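Local atomic coordinates of conserved protein (Methanothermobacter thermautotrophicus, PDB entry 1I36), a protein that is of unknown function but binds NADP and resembles 3-hydroxyacid dehydrogenases, so it may be an NADP-dependent oxidoreductase. Residues Phe107-Ile112 with Gly153-Ile158; Asp122-Ala127 with Gly142-Val147. The protein carries 1 engineered substitution. One frame throughout, in Å; residues are numbered along the deposited sequence.

Interaction 1. Residues Phe107-Ile112 with Gly153-Ile158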
ATOM      1  N   PHE A 107      -1.103 -16.045 -31.070  1.00 18.46           N
ATOM      2  CA  PHE A 107      -0.735 -16.351 -29.693  1.00 17.38           C
ATOM      3  C   PHE A 107      -1.482 -15.413 -28.760  1.00 13.88           C
ATOM      4  O   PHE A 107      -1.534 -14.219 -29.000  1.00 16.34           O
ATOM      5  CB  PHE A 107       0.762 -16.147 -29.491  1.00 15.27           C
ATOM      6  CG  PHE A 107       1.241 -16.497 -28.101  1.00 13.19           C
ATOM      7  CD1 PHE A 107       1.142 -15.582 -27.066  1.00 12.86           C
ATOM      8  CD2 PHE A 107       1.844 -17.709 -27.855  1.00 12.77           C
ATOM      9  CE1 PHE A 107       1.660 -15.876 -25.788  1.00 12.72           C
ATOM     10  CE2 PHE A 107       2.374 -18.016 -26.571  1.00 10.12           C
ATOM     11  CZ  PHE A 107       2.277 -17.084 -25.556  1.00 14.06           C
ATOM     12  N   VAL A 108      -1.982 -15.955 -27.659  1.00 14.21           N
ATOM     13  CA  VAL A 108      -2.680 -15.172 -26.639  1.00 12.41           C
ATOM     14  C   VAL A 108      -2.034 -15.395 -25.278  1.00 10.58           C
ATOM     15  O   VAL A 108      -1.826 -16.538 -24.867  1.00 11.09           O
ATOM     16  CB  VAL A 108      -4.176 -15.603 -26.542  1.00 12.98           C
ATOM     17  CG1 VAL A 108      -4.888 -14.819 -25.391  1.00 10.30           C
ATOM     18  CG2 VAL A 108      -4.888 -15.253 -27.887  1.00 15.62           C
ATOM     19  N   ASP A 109      -1.671 -14.302 -24.609  1.00  8.37           N
ATOM     20  CA  ASP A 109      -1.068 -14.383 -23.257  1.00  9.78           C
ATOM     21  C   ASP A 109      -2.288 -14.326 -22.314  1.00 11.73           C
ATOM     22  O   ASP A 109      -2.946 -13.298 -22.265  1.00 12.86           O
ATOM     23  CB  ASP A 109      -0.189 -13.141 -23.069  1.00  9.34           C
ATOM     24  CG  ASP A 109       0.387 -13.014 -21.678  1.00 13.17           C
ATOM     25  OD1 ASP A 109       0.267 -13.962 -20.865  1.00 11.00           O
ATOM     26  OD2 ASP A 109       0.961 -11.942 -21.398  1.00  9.85           O
ATOM     27  N   ALA A 110      -2.656 -15.436 -21.666  1.00 12.70           N
ATOM     28  CA  ALA A 110      -3.794 -15.395 -20.723  1.00 11.98           C
ATOM     29  C   ALA A 110      -3.171 -15.417 -19.326  1.00 14.00           C
ATOM     30  O   ALA A 110      -2.195 -16.114 -19.116  1.00 13.92           O
ATOM     31  CB  ALA A 110      -4.689 -16.629 -20.914  1.00 12.40           C
ATOM     32  N   ALA A 111      -3.740 -14.688 -18.369  1.00 13.90           N
ATOM     33  CA  ALA A 111      -3.201 -14.682 -17.001  1.00 12.36           C
ATOM     34  C   ALA A 111      -4.374 -14.835 -16.030  1.00 14.50           C
ATOM     35  O   ALA A 111      -5.339 -14.055 -16.072  1.00 12.20           O
ATOM     36  CB  ALA A 111      -2.442 -13.365 -16.719  1.00 12.58           C
ATOM     37  N   ILE A 112      -4.265 -15.837 -15.166  1.00 15.55           N
ATOM     38  CA  ILE A 112      -5.276 -16.154 -14.164  1.00 20.94           C
ATOM     39  C   ILE A 112      -5.099 -15.137 -13.033  1.00 22.58           C
ATOM     40  O   ILE A 112      -4.014 -15.017 -12.463  1.00 21.42           O
ATOM     41  CB  ILE A 112      -5.083 -17.595 -13.644  1.00 20.51           C
ATOM     42  CG1 ILE A 112      -5.459 -18.575 -14.770  1.00 22.47           C
ATOM     43  CG2 ILE A 112      -6.015 -17.860 -12.434  1.00 21.70           C
ATOM     44  CD1 ILE A 112      -5.188 -20.065 -14.452  1.00 24.52           C
ATOM     45  N   GLY A 153       2.484 -10.850 -23.487  1.00 13.88           N
ATOM     46  CA  GLY A 153       3.353 -10.310 -22.466  1.00 12.74           C
ATOM     47  C   GLY A 153       2.618  -9.277 -21.597  1.00 15.96           C
ATOM     48  O   GLY A 153       2.921  -9.171 -20.399  1.00 12.92           O
ATOM     49  N   ASP A 154       1.635  -8.557 -22.161  1.00 13.63           N
ATOM     50  CA  ASP A 154       0.913  -7.541 -21.387  1.00 14.44           C
ATOM     51  C   ASP A 154       0.093  -8.113 -20.249  1.00 14.95           C
ATOM     52  O   ASP A 154       0.208  -7.629 -19.122  1.00 15.26           O
ATOM     53  CB  ASP A 154       0.037  -6.635 -22.261  1.00 13.67           C
ATOM     54  CG  ASP A 154       0.852  -5.784 -23.216  1.00 17.74           C
ATOM     55  OD1 ASP A 154       2.071  -5.612 -23.008  1.00 15.57           O
ATOM     56  OD2 ASP A 154       0.259  -5.250 -24.165  1.00 16.85           O
ATOM     57  N   ALA A 155      -0.671  -9.174 -20.514  1.00 12.13           N
ATOM     58  CA  ALA A 155      -1.481  -9.807 -19.461  1.00 11.89           C
ATOM     59  C   ALA A 155      -0.614 -10.345 -18.308  1.00 11.80           C
ATOM     60  O   ALA A 155      -0.932 -10.143 -17.125  1.00 11.42           O
ATOM     61  CB  ALA A 155      -2.326 -10.922 -20.069  1.00 10.90           C
ATOM     62  N   SER A 156       0.457 -11.067 -18.649  1.00 10.45           N
ATOM     63  CA  SER A 156       1.380 -11.577 -17.643  1.00 11.21           C
ATOM     64  C   SER A 156       2.037 -10.410 -16.876  1.00 12.92           C
ATOM     65  O   SER A 156       2.250 -10.510 -15.664  1.00 12.21           O
ATOM     66  CB  SER A 156       2.439 -12.482 -18.295  1.00 11.64           C
ATOM     67  OG  SER A 156       1.772 -13.703 -18.662  1.00 15.51           O
ATOM     68  N   ALA A 157       2.384  -9.329 -17.569  1.00 11.05           N
ATOM     69  CA  ALA A 157       2.977  -8.171 -16.899  1.00 10.33           C
ATOM     70  C   ALA A 157       1.990  -7.571 -15.912  1.00 11.74           C
ATOM     71  O   ALA A 157       2.401  -7.129 -14.866  1.00 12.12           O
ATOM     72  CB  ALA A 157       3.400  -7.071 -17.913  1.00 12.93           C
ATOM     73  N   ILE A 158       0.751  -7.359 -16.346  1.00 13.60           N
ATOM     74  CA  ILE A 158      -0.277  -6.820 -15.469  1.00 15.34           C
ATOM     75  C   ILE A 158      -0.464  -7.692 -14.212  1.00 15.61           C
ATOM     76  O   ILE A 158      -0.608  -7.183 -13.077  1.00 13.96           O
ATOM     77  CB  ILE A 158      -1.635  -6.713 -16.203  1.00 14.64           C
ATOM     78  CG1 ILE A 158      -1.579  -5.602 -17.245  1.00 15.73           C
ATOM     79  CG2 ILE A 158      -2.775  -6.387 -15.181  1.00 15.89           C
ATOM     80  CD1 ILE A 158      -2.562  -5.827 -18.446  1.00 15.04           C
TER
HETATM   81  O   HOH W   1       0.240 -16.256 -17.383  1.00 22.60           O
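D109 meets the first turn of helix 154-182 with both carboxylate oxygens. Its CG lies anti to the backbone N (chi1 174°), which carries the carboxylate from the strand to the helix start. D109 OD1 accepts from S156 OG at 2.7 Å through its syn lone pair. D109 OD2 takes S156 N at 2.9 Å in a nearly straight bond (171°) that arrives on the syn side, 34° out of the carboxylate plane; the N-cap residue adds a weak bond, G153 N to D109 OD2 at 2.8 Å. A negative group facing these amides is probably stabilised by the helix N-terminus. Packing is tight beside it, where A155 CB comes within 3.3 Å of D109 O and A111 CB lies 4.1 Å from A155 CB; small methyls let the axes approach to 6.8 Å. Toward A110 the fit is looser: there a water, not a side chain, lies within hydrogen-bonding distance of both S156 OG and A110 O. Helix 92-101 covers this region through V95, which touches D109 and S156, while strand 106-112 runs between strands 83-86 and 124-128 in the sheet.

Interaction 2. Residues Asp122-Ala127 with Gly142-Val147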
ATOM      1  N   ASP A 122     -14.981 -19.884 -12.704  1.00 24.02           N
ATOM      2  CA  ASP A 122     -15.468 -18.496 -12.644  1.00 23.27           C
ATOM      3  C   ASP A 122     -14.328 -17.486 -12.494  1.00 23.51           C
ATOM      4  O   ASP A 122     -14.543 -16.270 -12.473  1.00 22.83           O
ATOM      5  CB  ASP A 122     -16.403 -18.303 -11.447  1.00 26.55           C
ATOM      6  CG  ASP A 122     -17.778 -18.860 -11.690  1.00 29.21           C
ATOM      7  OD1 ASP A 122     -18.048 -19.340 -12.814  1.00 31.04           O
ATOM      8  OD2 ASP A 122     -18.600 -18.789 -10.758  1.00 33.75           O
ATOM      9  N   ILE A 123     -13.118 -18.001 -12.380  1.00 20.68           N
ATOM     10  CA  ILE A 123     -11.954 -17.159 -12.191  1.00 22.22           C
ATOM     11  C   ILE A 123     -11.794 -16.138 -13.303  1.00 20.89           C
ATOM     12  O   ILE A 123     -12.081 -16.439 -14.462  1.00 20.68           O
ATOM     13  CB  ILE A 123     -10.690 -18.047 -12.049  1.00 24.37           C
ATOM     14  CG1 ILE A 123      -9.538 -17.248 -11.467  1.00 29.99           C
ATOM     15  CG2 ILE A 123     -10.352 -18.776 -13.347  1.00 24.03           C
ATOM     16  CD1 ILE A 123      -9.852 -16.703 -10.118  1.00 34.91           C
ATOM     17  N   ARG A 124     -11.448 -14.903 -12.936  1.00 20.01           N
ATOM     18  CA  ARG A 124     -11.209 -13.887 -13.940  1.00 18.82           C
ATOM     19  C   ARG A 124      -9.863 -14.202 -14.607  1.00 18.24           C
ATOM     20  O   ARG A 124      -8.856 -14.529 -13.935  1.00 16.02           O
ATOM     21  CB  ARG A 124     -11.167 -12.491 -13.322  1.00 22.18           C
ATOM     22  CG  ARG A 124     -10.717 -11.341 -14.269  1.00 24.21           C
ATOM     23  CD  ARG A 124     -11.469 -11.258 -15.612  1.00 27.83           C
ATOM     24  NE  ARG A 124     -12.935 -11.232 -15.509  1.00 30.10           N
ATOM     25  CZ  ARG A 124     -13.673 -10.146 -15.262  1.00 32.34           C
ATOM     26  NH1 ARG A 124     -13.089  -8.969 -15.069  1.00 31.79           N
ATOM     27  NH2 ARG A 124     -15.006 -10.228 -15.278  1.00 30.35           N
ATOM     28  N   ILE A 125      -9.875 -14.181 -15.940  1.00 14.92           N
ATOM     29  CA  ILE A 125      -8.663 -14.413 -16.698  1.00 11.13           C
ATOM     30  C   ILE A 125      -8.474 -13.186 -17.591  1.00 12.72           C
ATOM     31  O   ILE A 125      -9.395 -12.802 -18.310  1.00 16.24           O
ATOM     32  CB  ILE A 125      -8.839 -15.648 -17.600  1.00 14.15           C
ATOM     33  CG1 ILE A 125      -8.965 -16.903 -16.752  1.00 15.04           C
ATOM     34  CG2 ILE A 125      -7.677 -15.767 -18.614  1.00 10.52           C
ATOM     35  CD1 ILE A 125      -9.401 -18.106 -17.606  1.00 18.65           C
ATOM     36  N   ILE A 126      -7.315 -12.558 -17.561  1.00 11.35           N
ATOM     37  CA  ILE A 126      -7.124 -11.432 -18.479  1.00 13.27           C
ATOM     38  C   ILE A 126      -6.276 -11.983 -19.642  1.00 13.84           C
ATOM     39  O   ILE A 126      -5.460 -12.893 -19.443  1.00 13.38           O
ATOM     40  CB  ILE A 126      -6.497 -10.182 -17.809  1.00 13.12           C
ATOM     41  CG1 ILE A 126      -5.132 -10.511 -17.217  1.00 16.10           C
ATOM     42  CG2 ILE A 126      -7.470  -9.635 -16.701  1.00 13.82           C
ATOM     43  CD1 ILE A 126      -4.344  -9.236 -16.750  1.00 16.27           C
ATOM     44  N   ALA A 127      -6.475 -11.441 -20.840  1.00 13.97           N
ATOM     45  CA  ALA A 127      -5.771 -11.940 -22.029  1.00 14.50           C
ATOM     46  C   ALA A 127      -5.322 -10.794 -22.919  1.00 14.52           C
ATOM     47  O   ALA A 127      -6.040  -9.796 -23.103  1.00 12.35           O
ATOM     48  CB  ALA A 127      -6.720 -12.904 -22.813  1.00 12.77           C
ATOM     49  N   GLY A 142     -19.063 -20.344 -20.639  1.00 21.60           N
ATOM     50  CA  GLY A 142     -18.832 -20.388 -19.207  1.00 21.79           C
ATOM     51  C   GLY A 142     -17.569 -19.809 -18.617  1.00 19.93           C
ATOM     52  O   GLY A 142     -17.395 -19.895 -17.403  1.00 19.62           O
ATOM     53  N   LEU A 143     -16.688 -19.235 -19.433  1.00 18.47           N
ATOM     54  CA  LEU A 143     -15.458 -18.692 -18.890  1.00 17.62           C
ATOM     55  C   LEU A 143     -15.643 -17.208 -18.560  1.00 18.12           C
ATOM     56  O   LEU A 143     -16.669 -16.609 -18.922  1.00 16.48           O
ATOM     57  CB  LEU A 143     -14.262 -18.959 -19.843  1.00 16.74           C
ATOM     58  CG  LEU A 143     -13.991 -20.455 -20.100  1.00 16.88           C
ATOM     59  CD1 LEU A 143     -12.627 -20.649 -20.808  1.00 17.67           C
ATOM     60  CD2 LEU A 143     -13.984 -21.212 -18.779  1.00 17.62           C
ATOM     61  N   ASN A 144     -14.644 -16.612 -17.914  1.00 15.72           N
ATOM     62  CA  ASN A 144     -14.733 -15.217 -17.489  1.00 16.88           C
ATOM     63  C   ASN A 144     -13.466 -14.497 -17.938  1.00 17.76           C
ATOM     64  O   ASN A 144     -12.649 -14.108 -17.121  1.00 16.83           O
ATOM     65  CB  ASN A 144     -14.840 -15.222 -15.944  1.00 17.06           C
ATOM     66  CG  ASN A 144     -14.997 -13.839 -15.345  1.00 16.28           C
ATOM     67  OD1 ASN A 144     -15.264 -12.857 -16.042  1.00 16.13           O
ATOM     68  ND2 ASN A 144     -14.878 -13.771 -14.025  1.00 18.84           N
ATOM     69  N   ILE A 145     -13.333 -14.295 -19.247  1.00 17.22           N
ATOM     70  CA  ILE A 145     -12.139 -13.669 -19.830  1.00 14.75           C
ATOM     71  C   ILE A 145     -12.387 -12.181 -20.107  1.00 14.20           C
ATOM     72  O   ILE A 145     -13.499 -11.770 -20.426  1.00 11.36           O
ATOM     73  CB  ILE A 145     -11.788 -14.377 -21.180  1.00 16.44           C
ATOM     74  CG1 ILE A 145     -11.480 -15.863 -20.935  1.00 12.88           C
ATOM     75  CG2 ILE A 145     -10.544 -13.695 -21.831  1.00 15.40           C
ATOM     76  CD1 ILE A 145     -11.821 -16.810 -22.155  1.00 14.24           C
ATOM     77  N   GLU A 146     -11.337 -11.392 -19.967  1.00 14.24           N
ATOM     78  CA  GLU A 146     -11.384  -9.968 -20.226  1.00 15.86           C
ATOM     79  C   GLU A 146     -10.076  -9.640 -20.964  1.00 16.54           C
ATOM     80  O   GLU A 146      -9.007 -10.133 -20.595  1.00 14.32           O
ATOM     81  CB  GLU A 146     -11.455  -9.204 -18.903  1.00 16.94           C
ATOM     82  CG  GLU A 146     -11.314  -7.730 -19.042  1.00 26.36           C
ATOM     83  CD  GLU A 146     -11.406  -7.044 -17.694  1.00 30.37           C
ATOM     84  OE1 GLU A 146     -10.438  -7.153 -16.911  1.00 31.32           O
ATOM     85  OE2 GLU A 146     -12.461  -6.428 -17.421  1.00 30.13           O
ATOM     86  N   VAL A 147     -10.173  -8.834 -22.012  1.00 15.74           N
ATOM     87  CA  VAL A 147      -8.999  -8.445 -22.802  1.00 17.45           C
ATOM     88  C   VAL A 147      -8.309  -7.235 -22.169  1.00 19.13           C
ATOM     89  O   VAL A 147      -8.968  -6.298 -21.771  1.00 18.57           O
ATOM     90  CB  VAL A 147      -9.393  -8.056 -24.267  1.00 18.30           C
ATOM     91  CG1 VAL A 147      -8.133  -7.523 -25.070  1.00 17.19           C
ATOM     92  CG2 VAL A 147     -10.004  -9.252 -24.971  1.00 19.91           C
TER
HETATM   93  O   HOH W   2     -17.116 -17.885 -15.537  1.00 37.67           O
HETATM   94  O   HOH W   3     -12.748 -18.196 -16.456  1.00 15.53           O
HETATM   95  O   HOH W   4     -10.199  -8.147 -14.272  1.00 72.11           O
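R124 and N144 are brought together by their torsions: the arginine chain bends at both chi2 and chi3 (each 52°), curling its guanidinium back over the neighbouring strand, while CG of N144 stands anti to its own N (chi1 -178°), which reaches its amide toward 122-127. The two planes are 83° apart, and R124 grips a single atom side-on. Its NH2 reaches N144 OD1 at 2.7 Å in the carbonyl plane, on a lone pair, whereas R124 NE meets the same OD1 at 2.9 Å from above that plane. The other end of the amide is fixed too, since N144 ND2 donates almost straight to D122 O at 3.0 Å. These bonds set the amide's flip: oxygen to the arginine, nitrogen to the backbone. E146 CB lies over one guanidinium face, and E146 OE2 is 3.5 Å from R124 NH1, a salt bridge of charges alone because the oxygen sits well out of the plane. A water joins R124 NH1 to E146 OE1, which also pairs with R148. With an alanine at R124, N144 OD1 would lose both side-chain donors and E146 the charge beside it, and the amide, still tethered through ND2 to D122, is likely to turn more easily.

Beneath these side chains, the parallel strands are joined by backbone hydrogen bonds from I125 N to N144 O, E146 N to I125 O and A127 N to E146 O, the last at 2.9 Å. On the face of I125 and A127, A127 CB packs 4.0 Å from I145 CG2, and F135 of the crossover helix 132-136 touches both A127 and I145. The chemistry is thus two-sided: this apolar face closes a beta-alpha-beta unit, whereas the partly exposed R124, N144 and E146 form a polar network in which the E146 carboxylate is probably shared between R124 and R148.

Interactions 1 and 2, centred 12 Å apart, share one mixed sheet, in which strand 106-112 neighbours strand 124-128 in antiparallel sense. They join directly: A111 N is 2.7 Å from I126 O, a probable hydrogen bond, and I126 CD1 packs on A155 O and I158 CG2. Along the chain, interaction 2 is nested within the loop closed by interaction 1, and strand 144-147, outermost in the sheet within this chain, leads on into helix 154-182. The contacts therefore extend the NADP-binding Rossmann-type sheet to its edge and tie it to the long helix that leaves it; both also touch the second subunit.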